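Local coordinates for protein dipeptide Epimerase (Enterococcus faecalis, PDB 3KUM) that belongs to the mandelate racemase/muconate lactonizing enzyme family of the enolase superfamily, pairing an N-terminal capping domain with a TIM-type barrel that holds a magnesium ion, at residues F19-G24 against D189-W194; I130-L135 against R316-A321; L213-V218 against M238-C243. All coordinates share one frame; numbering follows the deposited sequence.

Interaction 1: F19-G24 against D189-W194; sequences FTIALG and DANQAW. With MG (magnesium ion), chain K; TYR (tyrosine), chain J; ARG (arginine), chain I.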
loop_
_atom_site.group_PDB
_atom_site.type_symbol
_atom_site.label_atom_id
_atom_site.label_comp_id
_atom_site.label_asym_id
_atom_site.label_seq_id
_atom_site.Cartn_x
_atom_site.Cartn_y
_atom_site.Cartn_z
ATOM N N PHE A 19 10.715 19.091 -27.049
ATOM C CA PHE A 19 10.467 17.656 -26.948
ATOM C C PHE A 19 9.201 17.267 -27.705
ATOM O O PHE A 19 8.158 17.909 -27.560
ATOM C CB PHE A 19 10.354 17.269 -25.469
ATOM C CG PHE A 19 10.172 15.796 -25.231
ATOM C CD1 PHE A 19 11.125 14.880 -25.670
ATOM C CD2 PHE A 19 9.055 15.327 -24.542
ATOM C CE1 PHE A 19 10.969 13.514 -25.427
ATOM C CE2 PHE A 19 8.889 13.964 -24.292
ATOM C CZ PHE A 19 9.848 13.055 -24.734
ATOM N N THR A 20 9.293 16.209 -28.506
ATOM C CA THR A 20 8.156 15.754 -29.297
ATOM C C THR A 20 7.812 14.269 -29.140
ATOM O O THR A 20 8.691 13.406 -29.160
ATOM C CB THR A 20 8.396 16.033 -30.805
ATOM O OG1 THR A 20 8.581 17.439 -31.008
ATOM C CG2 THR A 20 7.213 15.551 -31.638
ATOM N N ILE A 21 6.519 13.989 -28.988
ATOM C CA ILE A 21 6.016 12.625 -28.868
ATOM C C ILE A 21 4.772 12.531 -29.746
ATOM O O ILE A 21 4.329 13.533 -30.309
ATOM C CB ILE A 21 5.646 12.257 -27.403
ATOM C CG1 ILE A 21 4.418 13.045 -26.940
ATOM C CG2 ILE A 21 6.832 12.537 -26.485
ATOM C CD1 ILE A 21 3.876 12.581 -25.590
ATOM N N ALA A 22 4.205 11.336 -29.858
ATOM C CA ALA A 22 3.031 11.132 -30.695
ATOM C C ALA A 22 1.852 12.043 -30.350
ATOM O O ALA A 22 1.062 12.396 -31.228
ATOM C CB ALA A 22 2.596 9.677 -30.618
ATOM N N LEU A 23 1.743 12.432 -29.080
ATOM C CA LEU A 23 0.634 13.266 -28.618
ATOM C C LEU A 23 0.787 14.771 -28.811
ATOM O O LEU A 23 -0.207 15.501 -28.791
ATOM C CB LEU A 23 0.349 12.967 -27.141
ATOM C CG LEU A 23 0.021 11.501 -26.839
ATOM C CD1 LEU A 23 -0.078 11.291 -25.336
ATOM C CD2 LEU A 23 -1.275 11.111 -27.525
ATOM N N GLY A 24 2.018 15.239 -28.990
ATOM C CA GLY A 24 2.235 16.664 -29.177
ATOM C C GLY A 24 3.655 17.095 -28.874
ATOM O O GLY A 24 4.553 16.261 -28.732
ATOM N N ASP A 189 8.233 3.699 -26.785
ATOM C CA ASP A 189 6.997 4.311 -26.317
ATOM C C ASP A 189 6.275 4.888 -27.536
ATOM O O ASP A 189 6.760 5.834 -28.151
ATOM C CB ASP A 189 7.318 5.438 -25.333
ATOM C CG ASP A 189 6.100 5.905 -24.561
ATOM O OD1 ASP A 189 4.969 5.701 -25.052
ATOM O OD2 ASP A 189 6.278 6.482 -23.468
ATOM N N ALA A 190 5.120 4.326 -27.879
ATOM C CA ALA A 190 4.363 4.793 -29.038
ATOM C C ALA A 190 3.190 5.712 -28.693
ATOM O O ALA A 190 2.382 6.053 -29.558
ATOM C CB ALA A 190 3.855 3.593 -29.835
ATOM N N ASN A 191 3.103 6.115 -27.433
ATOM C CA ASN A 191 2.017 6.973 -26.981
ATOM C C ASN A 191 0.687 6.796 -27.713
ATOM O O ASN A 191 0.178 7.730 -28.332
ATOM C CB ASN A 191 2.440 8.443 -27.024
ATOM C CG ASN A 191 3.378 8.806 -25.885
ATOM O OD1 ASN A 191 4.588 8.945 -26.077
ATOM N ND2 ASN A 191 2.820 8.945 -24.681
ATOM N N GLN A 192 0.144 5.584 -27.634
ATOM C CA GLN A 192 -1.150 5.235 -28.229
ATOM C C GLN A 192 -1.257 5.354 -29.749
ATOM O O GLN A 192 -2.359 5.295 -30.293
ATOM C CB GLN A 192 -2.245 6.105 -27.609
ATOM C CG GLN A 192 -2.085 6.347 -26.124
ATOM C CD GLN A 192 -3.091 7.343 -25.598
ATOM O OE1 GLN A 192 -4.304 7.141 -25.713
ATOM N NE2 GLN A 192 -2.597 8.429 -25.025
ATOM N N ALA A 193 -0.131 5.489 -30.436
ATOM C CA ALA A 193 -0.154 5.674 -31.890
ATOM C C ALA A 193 -0.632 4.539 -32.805
ATOM O O ALA A 193 -1.025 4.809 -33.943
ATOM C CB ALA A 193 1.221 6.155 -32.353
ATOM N N TRP A 194 -0.627 3.289 -32.337
ATOM C CA TRP A 194 -1.024 2.178 -33.209
ATOM C C TRP A 194 -2.343 1.473 -32.927
ATOM O O TRP A 194 -2.848 1.481 -31.799
ATOM C CB TRP A 194 0.069 1.102 -33.229
ATOM C CG TRP A 194 1.461 1.612 -33.460
ATOM C CD1 TRP A 194 1.846 2.593 -34.326
ATOM C CD2 TRP A 194 2.655 1.139 -32.831
ATOM N NE1 TRP A 194 3.212 2.763 -34.275
ATOM C CE2 TRP A 194 3.732 1.881 -33.365
ATOM C CE3 TRP A 194 2.921 0.154 -31.865
ATOM C CZ2 TRP A 194 5.055 1.673 -32.967
ATOM C CZ3 TRP A 194 4.235 -0.052 -31.471
ATOM C CH2 TRP A 194 5.287 0.706 -32.023
HETATM MG MG MG K . 4.652 6.550 -21.881
HETATM N N TYR J . 6.707 11.328 -20.337
HETATM C CA TYR J . 5.474 10.889 -20.978
HETATM C C TYR J . 5.439 9.389 -21.261
HETATM O O TYR J . 6.224 8.639 -20.636
HETATM C CB TYR J . 5.268 11.659 -22.280
HETATM C CG TYR J . 5.072 13.142 -22.085
HETATM C CD1 TYR J . 5.622 14.051 -22.983
HETATM C CD2 TYR J . 4.333 13.641 -21.006
HETATM C CE1 TYR J . 5.446 15.417 -22.823
HETATM C CE2 TYR J . 4.152 15.014 -20.831
HETATM C CZ TYR J . 4.717 15.896 -21.747
HETATM O OH TYR J . 4.585 17.256 -21.595
HETATM O OXT TYR J . 4.598 8.987 -22.100
HETATM N N ARG I . 10.264 10.620 -20.209
HETATM C CA ARG I . 9.103 11.555 -20.062
HETATM C C ARG I . 7.902 11.018 -20.831
HETATM O O ARG I . 8.056 10.344 -21.855
HETATM C CB ARG I . 9.460 12.936 -20.613
HETATM C CG ARG I . 10.813 13.441 -20.195
HETATM C CD ARG I . 11.274 14.510 -21.155
HETATM N NE ARG I . 12.714 14.715 -21.092
HETATM C CZ ARG I . 13.413 15.354 -22.023
HETATM N NH1 ARG I . 12.799 15.847 -23.092
HETATM N NH2 ARG I . 14.723 15.502 -21.887
HETATM O O HOH W 1 5.514 8.874 -28.758
HETATM O O HOH W 2 3.093 5.965 -23.108
#
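Asn191 packs against both Ala22 and Leu23, its CB 3.8 Å from Ala22 CB and nearly as close to Leu23 CG, while its amide runs on past Ile21 toward the magnesium site. Leu23 crosses it at about a right angle. One methyl of that leucine, CD2, rests on the backbone of Asn191, 3.8 Å from its O, and the other, CD1, reaches two side-chain nitrogens, ND2 of Asn191 and NE2 of Gln192, whose OE1 is held by Arg220. Ala22 CB also approaches Ala190 O. With its CG anti to the carbonyl carbon (chi1 -75°), Asn191 sends ND2 to the bound tyrosine, giving OXT a 3.1 Å hydrogen bond with an N-H...O angle of 162°; ND2 also donates to Glu241, and OD1 accepts from Lys161. Polar contact between the segments passes through a water that accepts from Ala22 N and lies 2.8 Å from Asn191 OD1, to which it can donate. An Asx turn, Asn191 N to Asp189 OD1, ties the asparagine to a magnesium ligand: Asp189 OD2 binds the ion at 2.3 Å. Ile21 CD1 comes within 3.5 Å of the tyrosine CD1, which also lies at the edge of the Phe19 ring. The type I turn of Ile21 to Gly24 links strands 3-21 and 24-27 of the N-terminal domain, and it packs on the barrel loop between strand 185-189 and helix 196-205.

Interaction 2: I130-L135 against R316-A321; sequences ITDITL and RADLDA. With ARG (arginine), chain I.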
loop_
_atom_site.group_PDB
_atom_site.type_symbol
_atom_site.label_atom_id
_atom_site.label_comp_id
_atom_site.label_asym_id
_atom_site.label_seq_id
_atom_site.Cartn_x
_atom_site.Cartn_y
_atom_site.Cartn_z
ATOM N N ILE A 130 18.634 4.188 -10.837
ATOM C CA ILE A 130 19.237 4.357 -12.144
ATOM C C ILE A 130 18.133 4.670 -13.135
ATOM O O ILE A 130 17.164 3.926 -13.249
ATOM C CB ILE A 130 19.977 3.082 -12.582
ATOM C CG1 ILE A 130 21.092 2.777 -11.583
ATOM C CG2 ILE A 130 20.549 3.269 -13.989
ATOM C CD1 ILE A 130 21.794 1.465 -11.827
ATOM N N THR A 131 18.272 5.780 -13.847
ATOM C CA THR A 131 17.256 6.151 -14.806
ATOM C C THR A 131 17.732 6.088 -16.242
ATOM O O THR A 131 18.919 6.246 -16.528
ATOM C CB THR A 131 16.735 7.585 -14.565
ATOM O OG1 THR A 131 15.788 7.921 -15.588
ATOM C CG2 THR A 131 17.878 8.592 -14.609
ATOM N N ASP A 132 16.789 5.847 -17.143
ATOM C CA ASP A 132 17.097 5.839 -18.562
ATOM C C ASP A 132 17.053 7.316 -18.939
ATOM O O ASP A 132 17.017 8.186 -18.070
ATOM C CB ASP A 132 16.026 5.073 -19.360
ATOM C CG ASP A 132 14.620 5.684 -19.228
ATOM O OD1 ASP A 132 14.506 6.909 -19.009
ATOM O OD2 ASP A 132 13.622 4.937 -19.368
ATOM N N ILE A 133 17.084 7.596 -20.233
ATOM C CA ILE A 133 16.972 8.960 -20.720
ATOM C C ILE A 133 16.176 8.782 -21.995
ATOM O O ILE A 133 16.419 7.847 -22.763
ATOM C CB ILE A 133 18.347 9.619 -21.000
ATOM C CG1 ILE A 133 18.133 11.104 -21.325
ATOM C CG2 ILE A 133 19.056 8.920 -22.155
ATOM C CD1 ILE A 133 19.396 11.949 -21.278
ATOM N N THR A 134 15.198 9.655 -22.201
ATOM C CA THR A 134 14.336 9.564 -23.368
ATOM C C THR A 134 14.883 10.313 -24.582
ATOM O O THR A 134 15.689 11.240 -24.451
ATOM C CB THR A 134 12.914 10.103 -23.039
ATOM O OG1 THR A 134 12.409 9.446 -21.870
ATOM C CG2 THR A 134 11.955 9.839 -24.188
ATOM N N LEU A 135 14.456 9.870 -25.761
ATOM C CA LEU A 135 14.835 10.490 -27.024
ATOM C C LEU A 135 13.520 10.795 -27.728
ATOM O O LEU A 135 12.754 9.889 -28.057
ATOM C CB LEU A 135 15.687 9.536 -27.875
ATOM C CG LEU A 135 17.079 9.169 -27.352
ATOM C CD1 LEU A 135 17.752 8.216 -28.322
ATOM C CD2 LEU A 135 17.920 10.420 -27.180
ATOM N N ARG A 316 12.140 -0.202 -12.668
ATOM C CA ARG A 316 12.644 0.602 -13.777
ATOM C C ARG A 316 12.333 2.066 -13.497
ATOM O O ARG A 316 11.342 2.378 -12.840
ATOM C CB ARG A 316 11.977 0.191 -15.094
ATOM C CG ARG A 316 12.284 -1.221 -15.569
ATOM C CD ARG A 316 11.543 -1.497 -16.872
ATOM N NE ARG A 316 11.886 -2.780 -17.483
ATOM C CZ ARG A 316 11.242 -3.923 -17.270
ATOM N NH1 ARG A 316 10.200 -3.971 -16.449
ATOM N NH2 ARG A 316 11.630 -5.026 -17.907
ATOM N N ALA A 317 13.172 2.962 -14.004
ATOM C CA ALA A 317 12.963 4.388 -13.792
ATOM C C ALA A 317 13.193 5.230 -15.039
ATOM O O ALA A 317 14.173 5.041 -15.766
ATOM C CB ALA A 317 13.859 4.881 -12.670
ATOM N N ASP A 318 12.271 6.162 -15.269
ATOM C CA ASP A 318 12.327 7.091 -16.394
ATOM C C ASP A 318 12.134 8.479 -15.781
ATOM O O ASP A 318 11.088 9.107 -15.939
ATOM C CB ASP A 318 11.208 6.775 -17.397
ATOM C CG ASP A 318 11.152 7.769 -18.547
ATOM O OD1 ASP A 318 12.220 8.279 -18.943
ATOM O OD2 ASP A 318 10.043 8.029 -19.065
ATOM N N LEU A 319 13.158 8.931 -15.064
ATOM C CA LEU A 319 13.144 10.221 -14.381
ATOM C C LEU A 319 14.213 11.126 -14.981
ATOM O O LEU A 319 15.243 11.391 -14.360
ATOM C CB LEU A 319 13.405 10.005 -12.883
ATOM C CG LEU A 319 12.439 9.030 -12.204
ATOM C CD1 LEU A 319 12.812 8.842 -10.738
ATOM C CD2 LEU A 319 11.021 9.557 -12.338
ATOM N N ASP A 320 13.937 11.614 -16.184
ATOM C CA ASP A 320 14.871 12.454 -16.932
ATOM C C ASP A 320 14.385 13.880 -17.192
ATOM O O ASP A 320 14.945 14.582 -18.037
ATOM C CB ASP A 320 15.157 11.785 -18.273
ATOM C CG ASP A 320 13.900 11.585 -19.094
ATOM O OD1 ASP A 320 12.791 11.642 -18.516
ATOM O OD2 ASP A 320 14.018 11.355 -20.316
ATOM N N ALA A 321 13.351 14.310 -16.477
ATOM C CA ALA A 321 12.818 15.652 -16.673
ATOM C C ALA A 321 13.837 16.761 -16.375
ATOM O O ALA A 321 13.912 17.754 -17.102
ATOM C CB ALA A 321 11.561 15.843 -15.820
HETATM N N ARG I . 10.264 10.620 -20.209
HETATM C CA ARG I . 9.103 11.555 -20.062
HETATM C C ARG I . 7.902 11.018 -20.831
HETATM O O ARG I . 8.056 10.344 -21.855
HETATM C CB ARG I . 9.460 12.936 -20.613
HETATM C CG ARG I . 10.813 13.441 -20.195
HETATM C CD ARG I . 11.274 14.510 -21.155
HETATM N NE ARG I . 12.714 14.715 -21.092
HETATM C CZ ARG I . 13.413 15.354 -22.023
HETATM N NH1 ARG I . 12.799 15.847 -23.092
HETATM N NH2 ARG I . 14.723 15.502 -21.887
#
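Thr131 lays its hydroxyl over the backbone of Ala317 to Leu319, where OG1 accepts the N-H of Leu319 at 2.9 Å and donates to Asp132 O. That placement follows from OG1 standing anti to its own backbone N (chi1 177°). Beside it Asp132 N bonds to Ala317 O, 3.1 Å away, and Ala317 CB packs against Ile130 O. These contacts bring together the first and last parallel strands of the barrel, 128-135 and 314-317, where the ring closes. Farther along, Asp320 OD2 is gripped twice by Thr134, by its N at 2.8 Å and its OG1 at 2.9 Å, both from the same face of the carboxylate plane. The backbone N of the bound arginine donates to Asp318 OD2 (2.8 Å) and to Asp320 OD1, with a weak third bond to Thr134 OG1. Asp132 OD1 and Asp318 OD1 come to 2.7 Å, the carboxylate planes 60° apart, so close that a proton probably sits on one of the acids; Arg187 pairs with Asp132 and Lys159 with Asp318. The oxygens of Asp318 and Asp320 probably stabilise the amino nitrogen of the arginine as a cation, while Arg187 and Lys159 would offset part of the acids' charge.

Interaction 3: L213-V218 against M238-C243; sequences LVEQPV and MADESC. With MG (magnesium ion), chain K; TYR (tyrosine), chain J.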
loop_
_atom_site.group_PDB
_atom_site.type_symbol
_atom_site.label_atom_id
_atom_site.label_comp_id
_atom_site.label_asym_id
_atom_site.label_seq_id
_atom_site.Cartn_x
_atom_site.Cartn_y
_atom_site.Cartn_z
ATOM N N LEU A 213 10.982 -3.561 -24.043
ATOM C CA LEU A 213 9.533 -3.509 -23.883
ATOM C C LEU A 213 8.940 -2.375 -24.706
ATOM O O LEU A 213 9.650 -1.463 -25.108
ATOM C CB LEU A 213 9.183 -3.303 -22.401
ATOM C CG LEU A 213 9.798 -2.076 -21.710
ATOM C CD1 LEU A 213 9.078 -0.805 -22.141
ATOM C CD2 LEU A 213 9.697 -2.238 -20.200
ATOM N N VAL A 214 7.633 -2.448 -24.943
ATOM C CA VAL A 214 6.914 -1.423 -25.693
ATOM C C VAL A 214 5.816 -0.822 -24.801
ATOM O O VAL A 214 4.943 -1.531 -24.307
ATOM C CB VAL A 214 6.280 -2.014 -26.970
ATOM C CG1 VAL A 214 5.489 -0.940 -27.715
ATOM C CG2 VAL A 214 7.376 -2.578 -27.870
ATOM N N GLU A 215 5.882 0.493 -24.616
ATOM C CA GLU A 215 4.955 1.259 -23.785
ATOM C C GLU A 215 3.730 1.800 -24.534
ATOM O O GLU A 215 3.855 2.419 -25.597
ATOM C CB GLU A 215 5.728 2.425 -23.153
ATOM C CG GLU A 215 4.997 3.190 -22.055
ATOM C CD GLU A 215 5.909 4.169 -21.324
ATOM O OE1 GLU A 215 7.150 4.039 -21.442
ATOM O OE2 GLU A 215 5.388 5.062 -20.616
ATOM N N GLN A 216 2.552 1.550 -23.967
ATOM C CA GLN A 216 1.268 2.009 -24.503
ATOM C C GLN A 216 1.182 2.067 -26.032
ATOM O O GLN A 216 1.160 3.150 -26.624
ATOM C CB GLN A 216 0.937 3.396 -23.931
ATOM C CG GLN A 216 -0.537 3.778 -24.019
ATOM C CD GLN A 216 -1.414 2.955 -23.094
ATOM O OE1 GLN A 216 -1.068 2.741 -21.933
ATOM N NE2 GLN A 216 -2.562 2.500 -23.598
ATOM N N PRO A 217 1.100 0.899 -26.688
ATOM C CA PRO A 217 1.016 0.833 -28.151
ATOM C C PRO A 217 -0.312 1.299 -28.766
ATOM O O PRO A 217 -0.341 1.759 -29.909
ATOM C CB PRO A 217 1.295 -0.638 -28.435
ATOM C CG PRO A 217 0.694 -1.320 -27.227
ATOM C CD PRO A 217 1.208 -0.452 -26.108
ATOM N N VAL A 218 -1.403 1.179 -28.014
ATOM C CA VAL A 218 -2.715 1.572 -28.514
ATOM C C VAL A 218 -3.391 2.633 -27.641
ATOM O O VAL A 218 -2.871 3.016 -26.588
ATOM C CB VAL A 218 -3.655 0.345 -28.610
ATOM C CG1 VAL A 218 -3.017 -0.741 -29.491
ATOM C CG2 VAL A 218 -3.937 -0.207 -27.216
ATOM N N MET A 238 3.962 -2.515 -21.731
ATOM C CA MET A 238 3.738 -1.659 -20.566
ATOM C C MET A 238 2.596 -0.679 -20.798
ATOM O O MET A 238 2.489 -0.079 -21.874
ATOM C CB MET A 238 5.006 -0.866 -20.251
ATOM C CG MET A 238 4.859 0.144 -19.109
ATOM S SD MET A 238 6.363 1.112 -18.819
ATOM C CE MET A 238 7.320 -0.036 -17.901
ATOM N N ALA A 239 1.745 -0.522 -19.788
ATOM C CA ALA A 239 0.630 0.409 -19.870
ATOM C C ALA A 239 1.022 1.722 -19.193
ATOM O O ALA A 239 1.632 1.726 -18.119
ATOM C CB ALA A 239 -0.605 -0.182 -19.191
ATOM N N ASP A 240 0.700 2.841 -19.834
ATOM C CA ASP A 240 1.001 4.141 -19.250
ATOM C C ASP A 240 -0.295 4.941 -19.123
ATOM O O ASP A 240 -0.905 4.969 -18.051
ATOM C CB ASP A 240 2.028 4.896 -20.098
ATOM C CG ASP A 240 2.394 6.259 -19.510
ATOM O OD1 ASP A 240 2.133 6.493 -18.307
ATOM O OD2 ASP A 240 2.956 7.094 -20.250
ATOM N N GLU A 241 -0.728 5.561 -20.220
ATOM C CA GLU A 241 -1.949 6.352 -20.212
ATOM C C GLU A 241 -3.202 5.543 -19.871
ATOM O O GLU A 241 -4.218 6.116 -19.488
ATOM C CB GLU A 241 -2.132 7.065 -21.559
ATOM C CG GLU A 241 -1.001 8.038 -21.905
ATOM C CD GLU A 241 -0.010 7.467 -22.912
ATOM O OE1 GLU A 241 0.558 6.384 -22.648
ATOM O OE2 GLU A 241 0.201 8.108 -23.974
ATOM N N SER A 242 -3.143 4.222 -20.023
ATOM C CA SER A 242 -4.283 3.370 -19.685
ATOM C C SER A 242 -4.351 3.194 -18.160
ATOM O O SER A 242 -5.313 2.633 -17.641
ATOM C CB SER A 242 -4.154 1.981 -20.333
ATOM O OG SER A 242 -4.363 2.018 -21.733
ATOM N N CYS A 243 -3.329 3.662 -17.449
ATOM C CA CYS A 243 -3.311 3.528 -15.991
ATOM C C CYS A 243 -2.922 4.809 -15.255
ATOM O O CYS A 243 -1.748 5.174 -15.189
ATOM C CB CYS A 243 -2.370 2.392 -15.579
ATOM S SG CYS A 243 -2.504 1.903 -13.828
HETATM MG MG MG K . 4.652 6.550 -21.881
HETATM N N TYR J . 6.707 11.328 -20.337
HETATM C CA TYR J . 5.474 10.889 -20.978
HETATM C C TYR J . 5.439 9.389 -21.261
HETATM O O TYR J . 6.224 8.639 -20.636
HETATM C CB TYR J . 5.268 11.659 -22.280
HETATM C CG TYR J . 5.072 13.142 -22.085
HETATM C CD1 TYR J . 5.622 14.051 -22.983
HETATM C CD2 TYR J . 4.333 13.641 -21.006
HETATM C CE1 TYR J . 5.446 15.417 -22.823
HETATM C CE2 TYR J . 4.152 15.014 -20.831
HETATM C CZ TYR J . 4.717 15.896 -21.747
HETATM O OH TYR J . 4.585 17.256 -21.595
HETATM O OXT TYR J . 4.598 8.987 -22.100
HETATM O O HOH W 2 3.093 5.965 -23.108
#
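Glu215 OE2 and Asp240 OD2 both bind the magnesium ion, at 2.1 Å and 2.4 Å, which brings the two acids together with their carboxylate planes 64° apart. Asp189, OXT of the bound tyrosine and a water complete the site. That water donates to Glu241 OE1, which makes Glu241 a second-shell residue, probably helping to position the water; its OE2 is hydrogen-bonded to Gln192. The other oxygens of the two metal ligands are held by lysines: Glu215 OE1 by Lys159, Asp240 OD1 by Lys264 and Lys267. Gln216 spans the two segments. Its OE1 accepts from Asp240 N at 2.7 Å, in the plane of the amide carbonyl, and from Ser242 N, which lies well above that plane. Its NE2 donates to Ser242 OG at 2.6 Å and to Val218 O, so bonds at both amide ends fix the rotation of the group. The side chain gets there with CG anti to the backbone N (chi1 -160°) and a bend at chi2 of 69°. Strands 213-215 and 236-239 are neighbours in the barrel, joined through helix 223-232 as a beta-alpha-beta unit, and the metal ligands stand at or just past their C-terminal ends, as in other enolase-superfamily barrels. The parallel pairing runs through Met238 N to Val214 O, and Gln216 N to Met238 O at 2.7 Å. Met238 lies alongside Glu215, pointing the same way, with Met238 SD 4.0 Å from Glu215 CD. Beyond the sulfur, its methyl CE touches Leu213 CD2.

Interactions 2 and 3 are buried and belong to the same barrel sheet, the first joining its end strands and the second two neighbours within it; interaction 1 is partly buried and brings the N-terminal domain against a barrel loop. Their chemistry differs accordingly. Apolar packing and a bridging water join the segments of interaction 1, whereas direct hydrogen bonds cross both others. Interactions 1 and 3, with centres about 11 Å apart, share the magnesium ion, the tyrosine and a water, and meet where Gln192 N probably bonds to Gln216 O. Interaction 2, its centre about 16 Å from each of theirs, holds the amino end of the arginine, which Phe19 of interaction 1 also touches, and reaches interaction 1 where Phe19 packs on Thr134.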